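Local structure of BlEst2 (Bacillus licheniformis, 6WPX) at residues P43-L56 with F109-G121. The protein probably hydrolyses ester bonds as a lipase or esterase, and is captured here in a propeptide form whose C-terminal domain has autoinhibitory effects. Numbering follows the deposited sequence.
Sequences PDPAKPPIVFVHGL and FGRKVILVSYSKG
Ile50 CG2 meets Val116 CG2 at 3.5 Å in the apolar centre of two neighbouring parallel strands, 50-53 and 113-118, of an alpha/beta-hydrolase sheet. On the same face the Phe52 ring lies alongside Val116, with CE1 3.8 Å from Val116 CB. On the other face Val51 CB packs against Leu115 CD2, and both side chains touch helix 91-109. Five backbone hydrogen bonds join the strands, from Ile114 N to Pro49 O through to Tyr118 N to Val53 O. Beyond Tyr118 the chain turns sharply at Ser119, whose phi is positive (53°), and enters helix 121-131. This strand-turn-helix matches the nucleophile elbow of the fold. At the opposite end Pro49 CB sits centrally over the Phe109 ring, 3.6 Å from its centroid, in a CH-pi contact. Pro49 CD covers one face of the Arg111 guanidinium. Arg111 CG stands between its backbone N and carbonyl carbon (chi1 54°), and the extended chain carries NH1 to the 44-47 turn. There NH1 bonds Asp44 O at 3.1 Å and, weakly, Lys47 O. A leucine in place of Arg111 would probably leave Asp44 O without its side-chain donor, and the water without its partner at NH1. That water, bonded to Arg111 NH1 (2.8 Å), donates to Pro45 O at 2.7 Å.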
ATOM      1  N   PRO A  43     -35.173 -14.273   7.551  1.00 22.92           N
ATOM      2  CA  PRO A  43     -34.394 -13.805   6.432  1.00 21.70           C
ATOM      3  C   PRO A  43     -35.334 -13.135   5.435  1.00 27.59           C
ATOM      4  O   PRO A  43     -36.508 -13.391   5.431  1.00 25.87           O
ATOM      5  CB  PRO A  43     -33.744 -15.037   5.801  1.00 23.71           C
ATOM      6  CG  PRO A  43     -34.430 -16.201   6.476  1.00 29.91           C
ATOM      7  CD  PRO A  43     -34.998 -15.691   7.782  1.00 25.45           C
ATOM      8  N   ASP A  44     -34.748 -12.312   4.585  1.00 25.57           N
ATOM      9  CA  ASP A  44     -35.504 -11.548   3.576  1.00 25.23           C
ATOM     10  C   ASP A  44     -34.855 -11.806   2.226  1.00 29.13           C
ATOM     11  O   ASP A  44     -33.669 -11.606   2.131  1.00 28.33           O
ATOM     12  CB  ASP A  44     -35.414 -10.081   3.982  1.00 26.11           C
ATOM     13  CG  ASP A  44     -36.101  -9.048   3.121  1.00 27.91           C
ATOM     14  OD1 ASP A  44     -36.479  -9.334   2.003  1.00 26.53           O
ATOM     15  OD2 ASP A  44     -36.192  -7.961   3.607  1.00 29.90           O
ATOM     16  N   PRO A  45     -35.596 -12.190   1.174  1.00 27.13           N
ATOM     17  CA  PRO A  45     -35.003 -12.342  -0.131  1.00 27.12           C
ATOM     18  C   PRO A  45     -34.316 -11.053  -0.614  1.00 27.71           C
ATOM     19  O   PRO A  45     -33.416 -11.174  -1.350  1.00 26.84           O
ATOM     20  CB  PRO A  45     -36.169 -12.685  -1.059  1.00 30.55           C
ATOM     21  CG  PRO A  45     -37.252 -13.172  -0.138  1.00 35.13           C
ATOM     22  CD  PRO A  45     -37.017 -12.489   1.191  1.00 29.49           C
ATOM     23  N   ALA A  46     -34.804  -9.875  -0.200  1.00 23.08           N
ATOM     24  CA  ALA A  46     -34.214  -8.589  -0.602  1.00 21.45           C
ATOM     25  C   ALA A  46     -32.832  -8.387   0.036  1.00 23.93           C
ATOM     26  O   ALA A  46     -32.081  -7.502  -0.391  1.00 22.25           O
ATOM     27  CB  ALA A  46     -35.130  -7.430  -0.205  1.00 21.73           C
ATOM     28  N   LYS A  47     -32.519  -9.196   1.071  1.00 19.28           N
ATOM     29  CA  LYS A  47     -31.263  -9.130   1.816  1.00 18.31           C
ATOM     30  C   LYS A  47     -30.388 -10.383   1.631  1.00 22.97           C
ATOM     31  O   LYS A  47     -30.456 -11.300   2.450  1.00 23.68           O
ATOM     32  CB  LYS A  47     -31.524  -8.876   3.310  1.00 17.19           C
ATOM     33  CG  LYS A  47     -32.146  -7.528   3.616  1.00 15.44           C
ATOM     34  CD  LYS A  47     -32.435  -7.412   5.105  1.00 21.27           C
ATOM     35  CE  LYS A  47     -33.073  -6.102   5.450  1.00 25.29           C
ATOM     36  NZ  LYS A  47     -34.385  -5.947   4.745  1.00 26.68           N
ATOM     37  N   PRO A  48     -29.479 -10.416   0.631  1.00 21.21           N
ATOM     38  CA  PRO A  48     -28.612 -11.602   0.486  1.00 20.88           C
ATOM     39  C   PRO A  48     -27.651 -11.749   1.675  1.00 22.42           C
ATOM     40  O   PRO A  48     -27.302 -10.736   2.294  1.00 19.20           O
ATOM     41  CB  PRO A  48     -27.836 -11.322  -0.816  1.00 22.28           C
ATOM     42  CG  PRO A  48     -28.693 -10.319  -1.558  1.00 26.32           C
ATOM     43  CD  PRO A  48     -29.236  -9.442  -0.455  1.00 21.78           C
ATOM     44  N   PRO A  49     -27.210 -12.980   2.031  1.00 18.32           N
ATOM     45  CA  PRO A  49     -26.231 -13.099   3.116  1.00 18.38           C
ATOM     46  C   PRO A  49     -24.907 -12.418   2.721  1.00 21.15           C
ATOM     47  O   PRO A  49     -24.578 -12.303   1.537  1.00 18.73           O
ATOM     48  CB  PRO A  49     -26.030 -14.617   3.250  1.00 21.33           C
ATOM     49  CG  PRO A  49     -27.253 -15.231   2.532  1.00 25.80           C
ATOM     50  CD  PRO A  49     -27.517 -14.295   1.421  1.00 20.07           C
ATOM     51  N   ILE A  50     -24.162 -11.947   3.715  1.00 18.55           N
ATOM     52  CA  ILE A  50     -22.879 -11.287   3.436  1.00 16.50           C
ATOM     53  C   ILE A  50     -21.744 -12.193   3.816  1.00 20.05           C
ATOM     54  O   ILE A  50     -21.710 -12.688   4.935  1.00 19.70           O
ATOM     55  CB  ILE A  50     -22.747  -9.925   4.165  1.00 16.53           C
ATOM     56  CG1 ILE A  50     -23.913  -8.974   3.863  1.00 15.90           C
ATOM     57  CG2 ILE A  50     -21.396  -9.285   3.866  1.00 12.66           C
ATOM     58  CD1 ILE A  50     -24.128  -7.952   4.994  1.00 14.08           C
ATOM     59  N   VAL A  51     -20.774 -12.344   2.920  1.00 17.22           N
ATOM     60  CA  VAL A  51     -19.537 -13.053   3.227  1.00 16.33           C
ATOM     61  C   VAL A  51     -18.472 -11.978   3.439  1.00 20.82           C
ATOM     62  O   VAL A  51     -18.179 -11.205   2.525  1.00 21.18           O
ATOM     63  CB  VAL A  51     -19.129 -14.084   2.152  1.00 19.18           C
ATOM     64  CG1 VAL A  51     -17.753 -14.692   2.467  1.00 19.05           C
ATOM     65  CG2 VAL A  51     -20.181 -15.170   2.038  1.00 18.12           C
ATOM     66  N   PHE A  52     -17.913 -11.933   4.655  1.00 17.26           N
ATOM     67  CA  PHE A  52     -16.881 -10.961   5.021  1.00 16.15           C
ATOM     68  C   PHE A  52     -15.523 -11.549   4.754  1.00 18.81           C
ATOM     69  O   PHE A  52     -15.229 -12.656   5.207  1.00 18.41           O
ATOM     70  CB  PHE A  52     -17.049 -10.503   6.476  1.00 17.01           C
ATOM     71  CG  PHE A  52     -18.271  -9.631   6.662  1.00 16.08           C
ATOM     72  CD1 PHE A  52     -18.202  -8.249   6.456  1.00 16.89           C
ATOM     73  CD2 PHE A  52     -19.490 -10.184   7.047  1.00 15.67           C
ATOM     74  CE1 PHE A  52     -19.331  -7.443   6.641  1.00 16.59           C
ATOM     75  CE2 PHE A  52     -20.608  -9.367   7.271  1.00 17.75           C
ATOM     76  CZ  PHE A  52     -20.518  -8.004   7.061  1.00 16.13           C
ATOM     77  N   VAL A  53     -14.718 -10.829   3.944  1.00 14.92           N
ATOM     78  CA  VAL A  53     -13.399 -11.284   3.491  1.00 14.35           C
ATOM     79  C   VAL A  53     -12.305 -10.360   4.025  1.00 18.71           C
ATOM     80  O   VAL A  53     -12.292  -9.172   3.703  1.00 18.52           O
ATOM     81  CB  VAL A  53     -13.340 -11.472   1.950  1.00 16.37           C
ATOM     82  CG1 VAL A  53     -11.987 -12.062   1.509  1.00 15.02           C
ATOM     83  CG2 VAL A  53     -14.483 -12.361   1.457  1.00 17.11           C
ATOM     84  N   HIS A  54     -11.418 -10.909   4.872  1.00 15.47           N
ATOM     85  CA  HIS A  54     -10.312 -10.170   5.488  1.00 14.33           C
ATOM     86  C   HIS A  54      -9.223  -9.776   4.459  1.00 19.53           C
ATOM     87  O   HIS A  54      -9.222 -10.238   3.308  1.00 17.60           O
ATOM     88  CB  HIS A  54      -9.676 -10.993   6.615  1.00 13.95           C
ATOM     89  CG  HIS A  54      -8.977 -12.228   6.102  1.00 16.52           C
ATOM     90  ND1 HIS A  54      -7.694 -12.171   5.583  1.00 16.97           N
ATOM     91  CD2 HIS A  54      -9.435 -13.496   6.000  1.00 17.66           C
ATOM     92  CE1 HIS A  54      -7.401 -13.414   5.219  1.00 17.63           C
ATOM     93  NE2 HIS A  54      -8.427 -14.241   5.445  1.00 18.02           N
ATOM     94  N   GLY A  55      -8.245  -9.024   4.938  1.00 17.54           N
ATOM     95  CA  GLY A  55      -7.151  -8.549   4.110  1.00 16.73           C
ATOM     96  C   GLY A  55      -5.827  -9.198   4.414  1.00 19.67           C
ATOM     97  O   GLY A  55      -5.747 -10.252   5.061  1.00 16.82           O
ATOM     98  N   LEU A  56      -4.790  -8.521   3.962  1.00 16.09           N
ATOM     99  CA  LEU A  56      -3.410  -8.922   4.101  1.00 17.75           C
ATOM    100  C   LEU A  56      -3.033  -9.267   5.537  1.00 23.14           C
ATOM    101  O   LEU A  56      -3.277  -8.471   6.440  1.00 20.47           O
ATOM    102  CB  LEU A  56      -2.518  -7.803   3.539  1.00 16.57           C
ATOM    103  CG  LEU A  56      -1.002  -8.005   3.733  1.00 21.74           C
ATOM    104  CD1 LEU A  56      -0.483  -9.138   2.894  1.00 21.39           C
ATOM    105  CD2 LEU A  56      -0.249  -6.717   3.413  1.00 21.48           C
ATOM    106  N   PHE A 109     -26.441 -21.290   2.259  1.00 29.73           N
ATOM    107  CA  PHE A 109     -27.519 -20.296   2.337  1.00 27.02           C
ATOM    108  C   PHE A 109     -28.655 -20.530   1.332  1.00 29.76           C
ATOM    109  O   PHE A 109     -29.761 -20.021   1.518  1.00 28.03           O
ATOM    110  CB  PHE A 109     -26.953 -18.887   2.226  1.00 27.16           C
ATOM    111  CG  PHE A 109     -26.177 -18.419   3.451  1.00 27.53           C
ATOM    112  CD1 PHE A 109     -26.818 -18.241   4.681  1.00 29.32           C
ATOM    113  CD2 PHE A 109     -24.827 -18.086   3.356  1.00 26.88           C
ATOM    114  CE1 PHE A 109     -26.107 -17.793   5.806  1.00 29.76           C
ATOM    115  CE2 PHE A 109     -24.125 -17.604   4.474  1.00 29.92           C
ATOM    116  CZ  PHE A 109     -24.768 -17.470   5.694  1.00 28.70           C
ATOM    117  N   GLY A 110     -28.383 -21.305   0.291  1.00 26.98           N
ATOM    118  CA  GLY A 110     -29.367 -21.643  -0.736  1.00 28.29           C
ATOM    119  C   GLY A 110     -29.627 -20.504  -1.699  1.00 31.03           C
ATOM    120  O   GLY A 110     -30.637 -20.499  -2.401  1.00 29.70           O
ATOM    121  N   ARG A 111     -28.699 -19.528  -1.749  1.00 26.71           N
ATOM    122  CA  ARG A 111     -28.807 -18.337  -2.608  1.00 26.07           C
ATOM    123  C   ARG A 111     -27.481 -17.593  -2.698  1.00 28.63           C
ATOM    124  O   ARG A 111     -26.588 -17.827  -1.878  1.00 27.50           O
ATOM    125  CB  ARG A 111     -29.899 -17.364  -2.099  1.00 25.37           C
ATOM    126  CG  ARG A 111     -29.754 -16.936  -0.630  1.00 28.57           C
ATOM    127  CD  ARG A 111     -30.975 -16.177  -0.205  1.00 35.50           C
ATOM    128  NE  ARG A 111     -30.987 -15.912   1.231  1.00 43.90           N
ATOM    129  CZ  ARG A 111     -31.368 -14.759   1.768  1.00 46.38           C
ATOM    130  NH1 ARG A 111     -31.747 -13.750   0.994  1.00 21.66           N
ATOM    131  NH2 ARG A 111     -31.354 -14.597   3.084  1.00 40.84           N
ATOM    132  N   LYS A 112     -27.391 -16.654  -3.683  1.00 24.93           N
ATOM    133  CA  LYS A 112     -26.219 -15.812  -3.934  1.00 23.42           C
ATOM    134  C   LYS A 112     -25.956 -14.897  -2.761  1.00 24.15           C
ATOM    135  O   LYS A 112     -26.876 -14.455  -2.064  1.00 21.72           O
ATOM    136  CB  LYS A 112     -26.336 -15.008  -5.242  1.00 25.24           C
ATOM    137  CG  LYS A 112     -26.197 -15.864  -6.496  1.00 33.06           C
ATOM    138  CD  LYS A 112     -26.051 -14.996  -7.718  1.00 41.55           C
ATOM    139  CE  LYS A 112     -26.472 -15.707  -8.975  1.00 54.29           C
ATOM    140  NZ  LYS A 112     -25.726 -15.192 -10.152  1.00 72.61           N
ATOM    141  N   VAL A 113     -24.683 -14.703  -2.492  1.00 18.97           N
ATOM    142  CA  VAL A 113     -24.229 -13.896  -1.374  1.00 17.77           C
ATOM    143  C   VAL A 113     -23.620 -12.591  -1.867  1.00 22.99           C
ATOM    144  O   VAL A 113     -23.335 -12.426  -3.057  1.00 23.27           O
ATOM    145  CB  VAL A 113     -23.239 -14.685  -0.471  1.00 21.14           C
ATOM    146  CG1 VAL A 113     -23.848 -15.995   0.012  1.00 22.70           C
ATOM    147  CG2 VAL A 113     -21.905 -14.936  -1.180  1.00 21.14           C
ATOM    148  N   ILE A 114     -23.379 -11.681  -0.924  1.00 18.48           N
ATOM    149  CA  ILE A 114     -22.714 -10.413  -1.198  1.00 17.05           C
ATOM    150  C   ILE A 114     -21.319 -10.573  -0.608  1.00 19.22           C
ATOM    151  O   ILE A 114     -21.189 -11.116   0.481  1.00 17.30           O
ATOM    152  CB  ILE A 114     -23.482  -9.250  -0.511  1.00 17.47           C
ATOM    153  CG1 ILE A 114     -24.834  -8.984  -1.206  1.00 16.73           C
ATOM    154  CG2 ILE A 114     -22.611  -7.954  -0.419  1.00 15.93           C
ATOM    155  CD1 ILE A 114     -25.786  -8.138  -0.326  1.00 22.57           C
ATOM    156  N   LEU A 115     -20.294 -10.102  -1.302  1.00 17.68           N
ATOM    157  CA  LEU A 115     -18.969 -10.091  -0.681  1.00 16.28           C
ATOM    158  C   LEU A 115     -18.715  -8.696  -0.147  1.00 18.33           C
ATOM    159  O   LEU A 115     -18.891  -7.716  -0.883  1.00 15.98           O
ATOM    160  CB  LEU A 115     -17.853 -10.499  -1.655  1.00 15.94           C
ATOM    161  CG  LEU A 115     -17.908 -11.916  -2.244  1.00 23.00           C
ATOM    162  CD1 LEU A 115     -16.757 -12.131  -3.182  1.00 24.40           C
ATOM    163  CD2 LEU A 115     -17.870 -12.984  -1.150  1.00 25.75           C
ATOM    164  N   VAL A 116     -18.326  -8.608   1.142  1.00 15.87           N
ATOM    165  CA  VAL A 116     -17.848  -7.366   1.763  1.00 14.28           C
ATOM    166  C   VAL A 116     -16.406  -7.702   2.056  1.00 18.94           C
ATOM    167  O   VAL A 116     -16.124  -8.557   2.887  1.00 18.01           O
ATOM    168  CB  VAL A 116     -18.633  -6.815   2.976  1.00 16.31           C
ATOM    169  CG1 VAL A 116     -17.868  -5.634   3.614  1.00 15.07           C
ATOM    170  CG2 VAL A 116     -20.025  -6.344   2.531  1.00 16.59           C
ATOM    171  N   SER A 117     -15.509  -7.119   1.271  1.00 16.22           N
ATOM    172  CA  SER A 117     -14.106  -7.460   1.294  1.00 15.89           C
ATOM    173  C   SER A 117     -13.197  -6.322   1.663  1.00 19.32           C
ATOM    174  O   SER A 117     -13.251  -5.253   1.071  1.00 19.03           O
ATOM    175  CB  SER A 117     -13.718  -8.028  -0.061  1.00 19.08           C
ATOM    176  OG  SER A 117     -14.581  -9.115  -0.354  1.00 22.16           O
ATOM    177  N   TYR A 118     -12.297  -6.588   2.584  1.00 15.82           N
ATOM    178  CA  TYR A 118     -11.362  -5.592   3.074  1.00 14.36           C
ATOM    179  C   TYR A 118      -9.970  -5.735   2.523  1.00 18.06           C
ATOM    180  O   TYR A 118      -9.439  -6.842   2.511  1.00 17.56           O
ATOM    181  CB  TYR A 118     -11.310  -5.747   4.600  1.00 14.70           C
ATOM    182  CG  TYR A 118     -10.217  -4.981   5.330  1.00 13.33           C
ATOM    183  CD1 TYR A 118     -10.096  -3.597   5.193  1.00 13.53           C
ATOM    184  CD2 TYR A 118      -9.461  -5.600   6.324  1.00 15.41           C
ATOM    185  CE1 TYR A 118      -9.218  -2.863   5.987  1.00 15.70           C
ATOM    186  CE2 TYR A 118      -8.576  -4.878   7.122  1.00 16.35           C
ATOM    187  CZ  TYR A 118      -8.449  -3.515   6.945  1.00 18.46           C
ATOM    188  OH  TYR A 118      -7.556  -2.829   7.723  1.00 13.53           O
ATOM    189  N   SER A 119      -9.318  -4.584   2.191  1.00 16.24           N
ATOM    190  CA  SER A 119      -7.896  -4.546   1.818  1.00 15.11           C
ATOM    191  C   SER A 119      -7.622  -5.548   0.683  1.00 17.47           C
ATOM    192  O   SER A 119      -8.435  -5.614  -0.240  1.00 16.90           O
ATOM    193  CB  SER A 119      -7.049  -4.731   3.090  1.00 19.45           C
ATOM    194  OG  SER A 119      -5.694  -5.131   2.950  1.00 41.24           O
ATOM    195  N   LYS A 120      -6.579  -6.391   0.767  1.00 13.29           N
ATOM    196  CA  LYS A 120      -6.296  -7.389  -0.251  1.00 14.12           C
ATOM    197  C   LYS A 120      -7.479  -8.359  -0.512  1.00 18.80           C
ATOM    198  O   LYS A 120      -7.569  -8.940  -1.597  1.00 18.56           O
ATOM    199  CB  LYS A 120      -5.014  -8.163   0.113  1.00 15.59           C
ATOM    200  CG  LYS A 120      -4.647  -9.208  -0.934  1.00 20.31           C
ATOM    201  CD  LYS A 120      -3.304  -9.909  -0.642  1.00 16.36           C
ATOM    202  CE  LYS A 120      -3.187 -11.119  -1.540  1.00 17.07           C
ATOM    203  NZ  LYS A 120      -4.024 -12.222  -1.014  1.00 22.66           N
ATOM    204  N   GLY A 121      -8.346  -8.548   0.488  1.00 15.88           N
ATOM    205  CA  GLY A 121      -9.530  -9.387   0.336  1.00 15.91           C
ATOM    206  C   GLY A 121     -10.392  -8.979  -0.853  1.00 18.93           C
ATOM    207  O   GLY A 121     -11.036  -9.834  -1.436  1.00 20.11           O
TER
HETATM  208  O   HOH W   1     -31.840 -13.306  -1.779  1.00 31.16           O